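Local coordinates for periplasmic binding protein (Thermotoga lettingae TMO, PDB 4RY8), which binds 5-methylthioribose as the periplasmic solute-binding component of a sugar transporter, probably delivering the sugar for uptake, at residues G211-I216 with N244-A249. Sequence-based numbering, arbitrary orientation.
Sequences GAVRAI and NSPWVA
V213 splits its two methyls between neighbouring residues, P246 and W247, a compact example of how one branched side chain on a helix can serve two partners at the start of a strand, P246 in the loop just before it and W247 its first residue. V213 CG1, set anti to the backbone N (chi1 174°), lies 4.1 Å from P246 CG and equally close to P246 CD. The other methyl, V213 CG2, reaches the indole obliquely and stands 4.0 Å from W247 CE3, with W247 CB nearly as near. One turn further along the helix, I216 presents its branch methyl rather than its longer arm: I216 CG2 comes to 3.7 Å from P246 CG, so the proline ring meets methyls from both aliphatic residues. With an alanine at V213 both methyls would be gone, which is likely to open a gap against the proline ring and to leave the CE3 side of the indole with less support. The contact is buried, apolar helix-on-sheet packing of the Rossmann-like alpha/beta lobe found in type I periplasmic binding proteins: helix 206-219 lies against the entry to strand 247-252, and V227 of the adjacent parallel strand touches V213, I216 and P246. Behind this first shell, polar bonds set the strand side. S245 OG accepts the backbone N-H of W247 at 3.0 Å, closing an ST turn around P246, and is itself hydrogen-bonded to M239 O. The indole NE1 is hydrogen-bonded to S229 OG, which ties down the nitrogen side of the ring, while M239 and M240 of helix 234-240 also pack on W247.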
loop_
_atom_site.group_PDB
_atom_site.type_symbol
_atom_site.label_atom_id
_atom_site.label_comp_id
_atom_site.label_asym_id
_atom_site.label_seq_id
_atom_site.Cartn_x
_atom_site.Cartn_y
_atom_site.Cartn_z
ATOM N N GLY C 211 -11.402 -12.784 19.487
ATOM C CA GLY C 211 -11.771 -14.183 19.640
ATOM C C GLY C 211 -10.638 -15.134 19.460
ATOM O O GLY C 211 -10.481 -16.072 20.259
ATOM N N ALA C 212 -9.842 -14.905 18.423
ATOM C CA ALA C 212 -8.713 -15.769 18.082
ATOM C C ALA C 212 -7.655 -15.792 19.177
ATOM O O ALA C 212 -7.178 -16.862 19.571
ATOM C CB ALA C 212 -8.089 -15.338 16.769
ATOM N N VAL C 213 -7.341 -14.611 19.702
ATOM C CA VAL C 213 -6.342 -14.484 20.768
ATOM C C VAL C 213 -6.780 -15.146 22.044
ATOM O O VAL C 213 -5.973 -15.797 22.709
ATOM C CB VAL C 213 -6.030 -12.987 21.032
ATOM C CG1 VAL C 213 -5.110 -12.800 22.239
ATOM C CG2 VAL C 213 -5.391 -12.369 19.794
ATOM N N ARG C 214 -8.052 -14.977 22.427
ATOM C CA ARG C 214 -8.545 -15.605 23.622
ATOM C C ARG C 214 -8.533 -17.134 23.474
ATOM O O ARG C 214 -8.208 -17.825 24.396
ATOM C CB ARG C 214 -9.941 -15.115 23.956
ATOM C CG ARG C 214 -10.038 -13.653 24.243
ATOM C CD ARG C 214 -11.468 -13.256 24.463
ATOM N NE ARG C 214 -11.519 -11.815 24.649
ATOM C CZ ARG C 214 -12.435 -11.002 24.137
ATOM N NH1 ARG C 214 -13.428 -11.459 23.362
ATOM N NH2 ARG C 214 -12.334 -9.700 24.391
ATOM N N ALA C 215 -8.883 -17.645 22.296
ATOM C CA ALA C 215 -8.800 -19.077 22.043
ATOM C C ALA C 215 -7.371 -19.598 22.255
ATOM O O ALA C 215 -7.156 -20.607 22.927
ATOM C CB ALA C 215 -9.270 -19.384 20.629
ATOM N N ILE C 216 -6.413 -18.871 21.690
ATOM C CA ILE C 216 -4.978 -19.177 21.811
ATOM C C ILE C 216 -4.508 -19.171 23.282
ATOM O O ILE C 216 -3.798 -20.081 23.742
ATOM C CB ILE C 216 -4.118 -18.199 20.968
ATOM C CG1 ILE C 216 -4.312 -18.522 19.491
ATOM C CG2 ILE C 216 -2.635 -18.322 21.329
ATOM C CD1 ILE C 216 -3.984 -17.384 18.573
ATOM N N ASN C 244 3.096 -12.382 27.418
ATOM C CA ASN C 244 3.000 -13.533 26.552
ATOM C C ASN C 244 1.913 -13.405 25.490
ATOM O O ASN C 244 1.638 -14.393 24.828
ATOM C CB ASN C 244 2.747 -14.827 27.348
ATOM C CG ASN C 244 3.774 -15.055 28.433
ATOM O OD1 ASN C 244 3.788 -14.352 29.441
ATOM N ND2 ASN C 244 4.630 -16.056 28.245
ATOM N N SER C 245 1.298 -12.229 25.318
ATOM C CA SER C 245 0.290 -12.073 24.251
ATOM C C SER C 245 0.837 -12.552 22.910
ATOM O O SER C 245 1.930 -12.192 22.522
ATOM C CB SER C 245 -0.167 -10.625 24.105
ATOM O OG SER C 245 -1.132 -10.527 23.054
ATOM N N PRO C 246 0.070 -13.366 22.182
ATOM C CA PRO C 246 0.460 -13.674 20.810
ATOM C C PRO C 246 0.077 -12.558 19.817
ATOM O O PRO C 246 0.386 -12.662 18.628
ATOM C CB PRO C 246 -0.354 -14.932 20.498
ATOM C CG PRO C 246 -1.620 -14.720 21.272
ATOM C CD PRO C 246 -1.168 -14.048 22.571
ATOM N N TRP C 247 -0.582 -11.499 20.292
ATOM C CA TRP C 247 -1.060 -10.450 19.389
ATOM C C TRP C 247 0.064 -9.471 19.078
ATOM O O TRP C 247 0.381 -8.603 19.906
ATOM C CB TRP C 247 -2.259 -9.750 20.008
ATOM C CG TRP C 247 -3.131 -8.959 19.017
ATOM C CD1 TRP C 247 -2.827 -8.583 17.747
ATOM C CD2 TRP C 247 -4.412 -8.417 19.303
ATOM N NE1 TRP C 247 -3.877 -7.868 17.199
ATOM C CE2 TRP C 247 -4.870 -7.771 18.137
ATOM C CE3 TRP C 247 -5.249 -8.464 20.420
ATOM C CZ2 TRP C 247 -6.077 -7.117 18.091
ATOM C CZ3 TRP C 247 -6.495 -7.851 20.342
ATOM C CH2 TRP C 247 -6.886 -7.184 19.201
ATOM N N VAL C 248 0.691 -9.589 17.906
ATOM C CA VAL C 248 1.962 -8.833 17.676
ATOM C C VAL C 248 1.868 -7.509 16.893
ATOM O O VAL C 248 2.686 -6.614 17.081
ATOM C CB VAL C 248 3.096 -9.725 17.113
ATOM C CG1 VAL C 248 3.447 -10.828 18.109
ATOM C CG2 VAL C 248 2.729 -10.318 15.810
ATOM N N ALA C 249 0.855 -7.371 16.054
ATOM C CA ALA C 249 0.647 -6.163 15.296
ATOM C C ALA C 249 -0.803 -6.040 14.825
ATOM O O ALA C 249 -1.500 -7.050 14.620
ATOM C CB ALA C 249 1.579 -6.129 14.089
#